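PDB 2OAS: 4-hydroxybutyrate coenzyme A transferase from Shewanella oneidensis, which probably transfers coenzyme A between carboxylic acids such as acetate and 4-hydroxybutyrate, and binds coenzyme A. Local coordinates for residues 114-119 with 146-151; 133-138 with 284-289. All blocks are in the same frame, centred on the assembly; numbering follows the deposited sequence.

Both contacts are buried, but they differ in character. Contact 1 lies inside the parallel sheet of the N-terminal part of the chain, where strands 113-118 and 145-150 run side by side; regular backbone bonds hold it, and apolar side chains line one face, while the other passes from isoleucines to a glutamine, a histidine and a terminal asparagine. Contact 2, nearer the chain centre and the coenzyme, joins two irregular segments from the N-terminal and C-terminal family regions through one weak bond and a few close carbon contacts. Helix 136-142 relates them: it begins within segment 133-138 and leads into strand 145-150, and Thr-136 OG1 packs 3.6 Å from Ile-116 CG2.

Contact 1: residues 114-119 with 146-151; sequences AIIQVS and IIAHIN
Ile-116 and Ala-148 lie side by side on neighbouring strands, their side chains on the same face of the sheet, the isoleucine CG1 lying 3.8 Å from the alanine CB. With CG1 held between its own backbone N and carbonyl carbon (chi1 64°), Ile-116 sends CD1 back along the strand to Ile-146, where it meets CG2 at 3.6 Å. The small methyl of Ala-148 suits a place beside this branched neighbour, and Val-118 CG2 extends the same face to Ile-150 CG1 at 4.3 Å. Helix 136-142 covers this face, touching Ile-116 and Ile-146 through Cys-140. On the other face Ile-115 CD1 rests against Ile-147 CB, and Leu-34 of helix 32-41 packs on both isoleucines.

Between the faces, backbone N-H groups and carbonyls alternate across the strands in parallel register, from Ile-147 N to Ala-114 O as far as Asn-151 N to Val-118 O. Farther out, Gln-117 runs alongside His-149, its CG 3.4 Å from the ring CD2. The chain leaves with CG anti to the backbone N (chi1 -172°) and stays extended, which carries OE1 to Asn-151 ND2 at 2.8 Å; the two amide planes, 12° apart, are nearly coplanar. Gln-117 NE2 donates to Ala-29 O, fixing the amide at both ends. An alanine here has no amide to offer Asn-151 ND2 and Ala-29 O, and is likely to leave a gap beside the histidine ring and the Asn-151 amide less firmly held. Two adjacent parallel strands joined through helix 136-142 form a beta-alpha-beta crossover, the building unit of the Rossmann-like alpha/beta fold of this family.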
ATOM      1  N   ALA A 114       8.337 -29.343  -1.921  1.00 32.66           N
ATOM      2  CA  ALA A 114       9.244 -28.218  -1.717  1.00 32.46           C
ATOM      3  C   ALA A 114      10.692 -28.677  -1.763  1.00 32.29           C
ATOM      4  O   ALA A 114      11.082 -29.595  -1.038  1.00 33.24           O
ATOM      5  CB  ALA A 114       8.966 -27.561  -0.381  1.00 32.30           C
ATOM      6  N   ILE A 115      11.488 -28.041  -2.614  1.00 29.98           N
ATOM      7  CA  ILE A 115      12.894 -28.376  -2.718  1.00 28.95           C
ATOM      8  C   ILE A 115      13.631 -27.407  -1.809  1.00 28.09           C
ATOM      9  O   ILE A 115      13.516 -26.186  -1.964  1.00 26.46           O
ATOM     10  CB  ILE A 115      13.442 -28.171  -4.147  1.00 30.81           C
ATOM     11  CG1 ILE A 115      12.473 -28.748  -5.186  1.00 32.98           C
ATOM     12  CG2 ILE A 115      14.816 -28.812  -4.247  1.00 29.97           C
ATOM     13  CD1 ILE A 115      12.177 -30.216  -5.012  1.00 36.07           C
ATOM     14  N   ILE A 116      14.400 -27.933  -0.865  1.00 26.86           N
ATOM     15  CA  ILE A 116      15.098 -27.041   0.039  1.00 26.18           C
ATOM     16  C   ILE A 116      16.525 -27.459   0.346  1.00 25.52           C
ATOM     17  O   ILE A 116      16.915 -28.590   0.104  1.00 26.07           O
ATOM     18  CB  ILE A 116      14.319 -26.906   1.361  1.00 25.44           C
ATOM     19  CG1 ILE A 116      14.260 -28.249   2.079  1.00 24.99           C
ATOM     20  CG2 ILE A 116      12.906 -26.472   1.078  1.00 22.92           C
ATOM     21  CD1 ILE A 116      13.529 -28.183   3.398  1.00 26.74           C
ATOM     22  N   GLN A 117      17.301 -26.520   0.871  1.00 26.51           N
ATOM     23  CA  GLN A 117      18.685 -26.766   1.241  1.00 26.62           C
ATOM     24  C   GLN A 117      18.835 -26.465   2.733  1.00 28.66           C
ATOM     25  O   GLN A 117      18.593 -25.330   3.161  1.00 28.69           O
ATOM     26  CB  GLN A 117      19.611 -25.848   0.462  1.00 26.28           C
ATOM     27  CG  GLN A 117      21.069 -26.186   0.673  1.00 28.02           C
ATOM     28  CD  GLN A 117      21.990 -25.350  -0.160  1.00 28.18           C
ATOM     29  OE1 GLN A 117      23.188 -25.594  -0.211  1.00 29.86           O
ATOM     30  NE2 GLN A 117      21.433 -24.349  -0.833  1.00 30.02           N
ATOM     31  N   VAL A 118      19.239 -27.459   3.523  1.00 28.64           N
ATOM     32  CA  VAL A 118      19.401 -27.257   4.969  1.00 27.86           C
ATOM     33  C   VAL A 118      20.744 -27.676   5.539  1.00 27.94           C
ATOM     34  O   VAL A 118      21.537 -28.368   4.895  1.00 26.88           O
ATOM     35  CB  VAL A 118      18.338 -28.019   5.787  1.00 26.97           C
ATOM     36  CG1 VAL A 118      16.929 -27.584   5.402  1.00 27.67           C
ATOM     37  CG2 VAL A 118      18.514 -29.516   5.581  1.00 26.82           C
ATOM     38  N   SER A 119      20.993 -27.261   6.774  1.00 29.76           N
ATOM     39  CA  SER A 119      22.227 -27.635   7.447  1.00 29.70           C
ATOM     40  C   SER A 119      22.000 -29.046   7.945  1.00 28.77           C
ATOM     41  O   SER A 119      20.866 -29.470   8.118  1.00 28.74           O
ATOM     42  CB  SER A 119      22.512 -26.705   8.615  1.00 27.45           C
ATOM     43  OG  SER A 119      21.370 -26.589   9.433  1.00 31.92           O
ATOM     44  N   ILE A 146       8.563 -33.176   1.083  1.00 32.18           N
ATOM     45  CA  ILE A 146       9.736 -32.307   1.043  1.00 31.38           C
ATOM     46  C   ILE A 146      11.001 -33.053   0.619  1.00 29.94           C
ATOM     47  O   ILE A 146      11.263 -34.154   1.084  1.00 28.40           O
ATOM     48  CB  ILE A 146       9.987 -31.639   2.417  1.00 31.70           C
ATOM     49  CG1 ILE A 146       8.811 -30.726   2.774  1.00 29.42           C
ATOM     50  CG2 ILE A 146      11.262 -30.823   2.381  1.00 31.00           C
ATOM     51  CD1 ILE A 146       8.826 -30.260   4.209  1.00 27.94           C
ATOM     52  N   ILE A 147      11.763 -32.449  -0.290  1.00 28.86           N
ATOM     53  CA  ILE A 147      13.013 -33.025  -0.775  1.00 28.06           C
ATOM     54  C   ILE A 147      14.110 -32.047  -0.345  1.00 29.14           C
ATOM     55  O   ILE A 147      14.208 -30.941  -0.859  1.00 30.42           O
ATOM     56  CB  ILE A 147      12.977 -33.188  -2.297  1.00 28.88           C
ATOM     57  CG1 ILE A 147      11.950 -34.270  -2.652  1.00 29.41           C
ATOM     58  CG2 ILE A 147      14.365 -33.561  -2.837  1.00 27.66           C
ATOM     59  CD1 ILE A 147      11.717 -34.423  -4.140  1.00 31.51           C
ATOM     60  N   ALA A 148      14.918 -32.468   0.614  1.00 28.40           N
ATOM     61  CA  ALA A 148      15.960 -31.635   1.173  1.00 30.02           C
ATOM     62  C   ALA A 148      17.373 -32.001   0.773  1.00 29.45           C
ATOM     63  O   ALA A 148      17.727 -33.167   0.620  1.00 29.75           O
ATOM     64  CB  ALA A 148      15.865 -31.650   2.709  1.00 29.08           C
ATOM     65  N   HIS A 149      18.191 -30.979   0.633  1.00 28.17           N
ATOM     66  CA  HIS A 149      19.557 -31.198   0.283  1.00 28.63           C
ATOM     67  C   HIS A 149      20.353 -30.796   1.506  1.00 27.07           C
ATOM     68  O   HIS A 149      20.333 -29.639   1.912  1.00 27.25           O
ATOM     69  CB  HIS A 149      19.911 -30.350  -0.942  1.00 27.61           C
ATOM     70  CG  HIS A 149      21.357 -30.014  -1.034  1.00 28.99           C
ATOM     71  ND1 HIS A 149      22.347 -30.954  -0.857  1.00 28.99           N
ATOM     72  CD2 HIS A 149      21.985 -28.831  -1.232  1.00 30.37           C
ATOM     73  CE1 HIS A 149      23.528 -30.364  -0.934  1.00 29.82           C
ATOM     74  NE2 HIS A 149      23.336 -29.076  -1.163  1.00 30.46           N
ATOM     75  N   ILE A 150      21.017 -31.763   2.122  1.00 28.20           N
ATOM     76  CA  ILE A 150      21.810 -31.486   3.306  1.00 29.79           C
ATOM     77  C   ILE A 150      23.196 -30.992   2.930  1.00 30.20           C
ATOM     78  O   ILE A 150      23.996 -31.719   2.329  1.00 31.34           O
ATOM     79  CB  ILE A 150      21.939 -32.722   4.187  1.00 30.38           C
ATOM     80  CG1 ILE A 150      20.542 -33.174   4.625  1.00 29.77           C
ATOM     81  CG2 ILE A 150      22.848 -32.405   5.377  1.00 31.06           C
ATOM     82  CD1 ILE A 150      20.531 -34.426   5.465  1.00 31.17           C
ATOM     83  N   ASN A 151      23.479 -29.752   3.305  1.00 29.93           N
ATOM     84  CA  ASN A 151      24.755 -29.134   2.985  1.00 29.04           C
ATOM     85  C   ASN A 151      25.469 -28.633   4.207  1.00 28.31           C
ATOM     86  O   ASN A 151      25.010 -27.701   4.850  1.00 25.87           O
ATOM     87  CB  ASN A 151      24.528 -27.967   2.029  1.00 27.43           C
ATOM     88  CG  ASN A 151      25.812 -27.275   1.644  1.00 26.22           C
ATOM     89  OD1 ASN A 151      26.908 -27.716   2.004  1.00 25.13           O
ATOM     90  ND2 ASN A 151      25.683 -26.187   0.897  1.00 25.52           N
TER

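Contact 2: residues 133-138 with 284-289; sequences VEATLA and MDIEQV
Glu-134 and Ile-286 bring the two backbones together, their CA atoms 4.9 Å apart. Segment 133-138 turns sharply at Glu-134, whose positive phi of 32° is unusual for a residue with a side chain, before entering helix 136-142. The turn presents Glu-134 O to the start of helix 286-289, where Ile-286 N donates a weak hydrogen bond to it at 3.5 Å. Val-133, just ahead of the turn, lays CG1 against Asp-285 CA, a compact apolar side chain packed against the backbone of Asp-285.

Asp-285 is the N-cap of that helix: its OD1 accepts from Glu-287 N at 3.0 Å, approached from above the carboxylate plane. A short acidic side chain suits this place, since it can fold back to a backbone N-H of the first turn. The same OD1 lies 3.1 Å from Glu-134 O, a meeting of two acceptors that the capped N-H and the salt bridge from Asp-285 OD2 to Arg-105 probably help to offset. This capped start of helix 286-289, in the C-terminal family region, meets the turn that leads into helix 136-142 of the N-terminal one.

Ile-286 is long and branched enough to clasp the turn with three carbons. With CG1 flanked by both backbone neighbours (chi1 49°), Ile-286 lays it over Glu-134 O at 3.2 Å; CG2 approaches Glu-134 CA, while CD1 reaches the small Ala-135 CB at 3.4 Å. The carboxylate of Glu-134 is shared: OE1 accepts from Ser-26 N, while OE2 turns back to Ala-135 N at 2.9 Å, met on its anti side and somewhat out of the carboxylate plane. About 6 Å separates the side chain of Ile-286 from that of Glu-233, the residue that links covalently to coenzyme A.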
ATOM      1  N   VAL A 133      14.956 -17.979   5.094  1.00 33.79           N
ATOM      2  CA  VAL A 133      13.761 -18.471   5.744  1.00 33.67           C
ATOM      3  C   VAL A 133      12.609 -18.024   4.867  1.00 35.06           C
ATOM      4  O   VAL A 133      11.783 -18.833   4.450  1.00 36.59           O
ATOM      5  CB  VAL A 133      13.591 -17.902   7.148  1.00 33.75           C
ATOM      6  CG1 VAL A 133      12.272 -18.371   7.739  1.00 32.67           C
ATOM      7  CG2 VAL A 133      14.747 -18.357   8.026  1.00 33.18           C
ATOM      8  N   GLU A 134      12.564 -16.733   4.575  1.00 35.15           N
ATOM      9  CA  GLU A 134      11.519 -16.172   3.715  1.00 36.58           C
ATOM     10  C   GLU A 134      10.169 -16.894   3.814  1.00 36.15           C
ATOM     11  O   GLU A 134       9.582 -16.981   4.897  1.00 39.15           O
ATOM     12  CB  GLU A 134      11.989 -16.122   2.242  1.00 37.75           C
ATOM     13  CG  GLU A 134      13.119 -17.100   1.838  1.00 40.03           C
ATOM     14  CD  GLU A 134      12.671 -18.135   0.819  1.00 42.23           C
ATOM     15  OE1 GLU A 134      13.525 -18.839   0.230  1.00 44.37           O
ATOM     16  OE2 GLU A 134      11.455 -18.250   0.606  1.00 44.93           O
ATOM     17  N   ALA A 135       9.676 -17.410   2.701  1.00 34.56           N
ATOM     18  CA  ALA A 135       8.393 -18.091   2.673  1.00 33.32           C
ATOM     19  C   ALA A 135       8.514 -19.591   2.520  1.00 33.56           C
ATOM     20  O   ALA A 135       7.503 -20.295   2.405  1.00 33.01           O
ATOM     21  CB  ALA A 135       7.553 -17.543   1.545  1.00 34.88           C
ATOM     22  N   THR A 136       9.742 -20.092   2.526  1.00 33.46           N
ATOM     23  CA  THR A 136       9.972 -21.527   2.374  1.00 32.53           C
ATOM     24  C   THR A 136       9.431 -22.283   3.598  1.00 31.74           C
ATOM     25  O   THR A 136       8.874 -23.377   3.473  1.00 30.31           O
ATOM     26  CB  THR A 136      11.492 -21.809   2.099  1.00 31.62           C
ATOM     27  OG1 THR A 136      11.748 -23.214   2.169  1.00 31.59           O
ATOM     28  CG2 THR A 136      12.366 -21.073   3.087  1.00 33.17           C
ATOM     29  N   LEU A 137       9.554 -21.672   4.771  1.00 32.08           N
ATOM     30  CA  LEU A 137       9.071 -22.277   6.009  1.00 31.70           C
ATOM     31  C   LEU A 137       7.573 -22.559   5.875  1.00 31.59           C
ATOM     32  O   LEU A 137       7.087 -23.634   6.248  1.00 30.75           O
ATOM     33  CB  LEU A 137       9.353 -21.320   7.169  1.00 33.36           C
ATOM     34  CG  LEU A 137       9.127 -21.792   8.604  1.00 34.73           C
ATOM     35  CD1 LEU A 137       7.665 -21.742   8.922  1.00 37.27           C
ATOM     36  CD2 LEU A 137       9.688 -23.194   8.786  1.00 36.42           C
ATOM     37  N   ALA A 138       6.850 -21.594   5.308  1.00 31.31           N
ATOM     38  CA  ALA A 138       5.410 -21.719   5.090  1.00 31.14           C
ATOM     39  C   ALA A 138       5.130 -22.768   4.012  1.00 31.10           C
ATOM     40  O   ALA A 138       4.142 -23.518   4.083  1.00 28.62           O
ATOM     41  CB  ALA A 138       4.834 -20.367   4.678  1.00 32.51           C
HETATM   42  N   MSE A 284      13.908 -14.433  10.624  1.00 40.86           N
HETATM   43  CA  MSE A 284      12.494 -14.575  10.884  1.00 43.39           C
HETATM   44  C   MSE A 284      11.705 -14.730   9.596  1.00 43.66           C
HETATM   45  O   MSE A 284      12.163 -14.323   8.529  1.00 43.88           O
HETATM   46  CB  MSE A 284      12.038 -13.328  11.614  1.00 47.25           C
HETATM   47  CG  MSE A 284      10.680 -13.377  12.245  1.00 53.75           C
HETATM   48 SE   MSE A 284      10.496 -11.709  13.184  1.00 62.37          SE
HETATM   49  CE  MSE A 284      11.438 -12.228  14.788  1.00 59.52           C
ATOM     50  N   ASP A 285      10.511 -15.305   9.723  1.00 43.62           N
ATOM     51  CA  ASP A 285       9.588 -15.536   8.611  1.00 43.42           C
ATOM     52  C   ASP A 285       9.102 -14.214   8.027  1.00 42.52           C
ATOM     53  O   ASP A 285       8.620 -13.358   8.761  1.00 42.83           O
ATOM     54  CB  ASP A 285       8.396 -16.358   9.121  1.00 44.00           C
ATOM     55  CG  ASP A 285       7.248 -16.439   8.122  1.00 45.71           C
ATOM     56  OD1 ASP A 285       7.454 -16.151   6.922  1.00 48.44           O
ATOM     57  OD2 ASP A 285       6.132 -16.808   8.543  1.00 45.10           O
ATOM     58  N   ILE A 286       9.220 -14.050   6.709  1.00 41.86           N
ATOM     59  CA  ILE A 286       8.799 -12.814   6.053  1.00 41.13           C
ATOM     60  C   ILE A 286       7.383 -12.373   6.410  1.00 39.76           C
ATOM     61  O   ILE A 286       7.064 -11.189   6.339  1.00 39.48           O
ATOM     62  CB  ILE A 286       8.856 -12.935   4.528  1.00 43.15           C
ATOM     63  CG1 ILE A 286       8.149 -14.216   4.107  1.00 44.89           C
ATOM     64  CG2 ILE A 286      10.287 -12.899   4.048  1.00 43.62           C
ATOM     65  CD1 ILE A 286       7.965 -14.327   2.640  1.00 49.26           C
ATOM     66  N   GLU A 287       6.521 -13.314   6.769  1.00 39.85           N
ATOM     67  CA  GLU A 287       5.157 -12.943   7.128  1.00 40.81           C
ATOM     68  C   GLU A 287       5.168 -12.023   8.340  1.00 39.65           C
ATOM     69  O   GLU A 287       4.218 -11.278   8.562  1.00 40.98           O
ATOM     70  CB  GLU A 287       4.318 -14.181   7.422  1.00 41.76           C
ATOM     71  CG  GLU A 287       2.874 -13.854   7.748  1.00 43.67           C
ATOM     72  CD  GLU A 287       1.995 -15.089   7.803  1.00 44.99           C
ATOM     73  OE1 GLU A 287       0.832 -14.970   8.231  1.00 45.97           O
ATOM     74  OE2 GLU A 287       2.466 -16.178   7.414  1.00 46.23           O
ATOM     75  N   GLN A 288       6.252 -12.079   9.113  1.00 38.82           N
ATOM     76  CA  GLN A 288       6.418 -11.248  10.306  1.00 38.42           C
ATOM     77  C   GLN A 288       7.395 -10.092  10.079  1.00 37.35           C
ATOM     78  O   GLN A 288       7.051  -8.938  10.324  1.00 37.27           O
ATOM     79  CB  GLN A 288       6.923 -12.079  11.486  1.00 38.67           C
ATOM     80  CG  GLN A 288       5.854 -12.650  12.379  1.00 39.95           C
ATOM     81  CD  GLN A 288       4.935 -13.600  11.652  1.00 41.80           C
ATOM     82  OE1 GLN A 288       3.839 -13.219  11.229  1.00 41.79           O
ATOM     83  NE2 GLN A 288       5.380 -14.850  11.487  1.00 40.51           N
ATOM     84  N   VAL A 289       8.605 -10.406   9.623  1.00 36.16           N
ATOM     85  CA  VAL A 289       9.610  -9.382   9.389  1.00 37.70           C
ATOM     86  C   VAL A 289       9.123  -8.296   8.434  1.00 38.65           C
ATOM     87  O   VAL A 289       9.473  -7.121   8.603  1.00 39.09           O
ATOM     88  CB  VAL A 289      10.939  -9.980   8.840  1.00 37.50           C
ATOM     89  CG1 VAL A 289      10.691 -10.719   7.550  1.00 37.62           C
ATOM     90  CG2 VAL A 289      11.959  -8.870   8.603  1.00 36.79           C
TER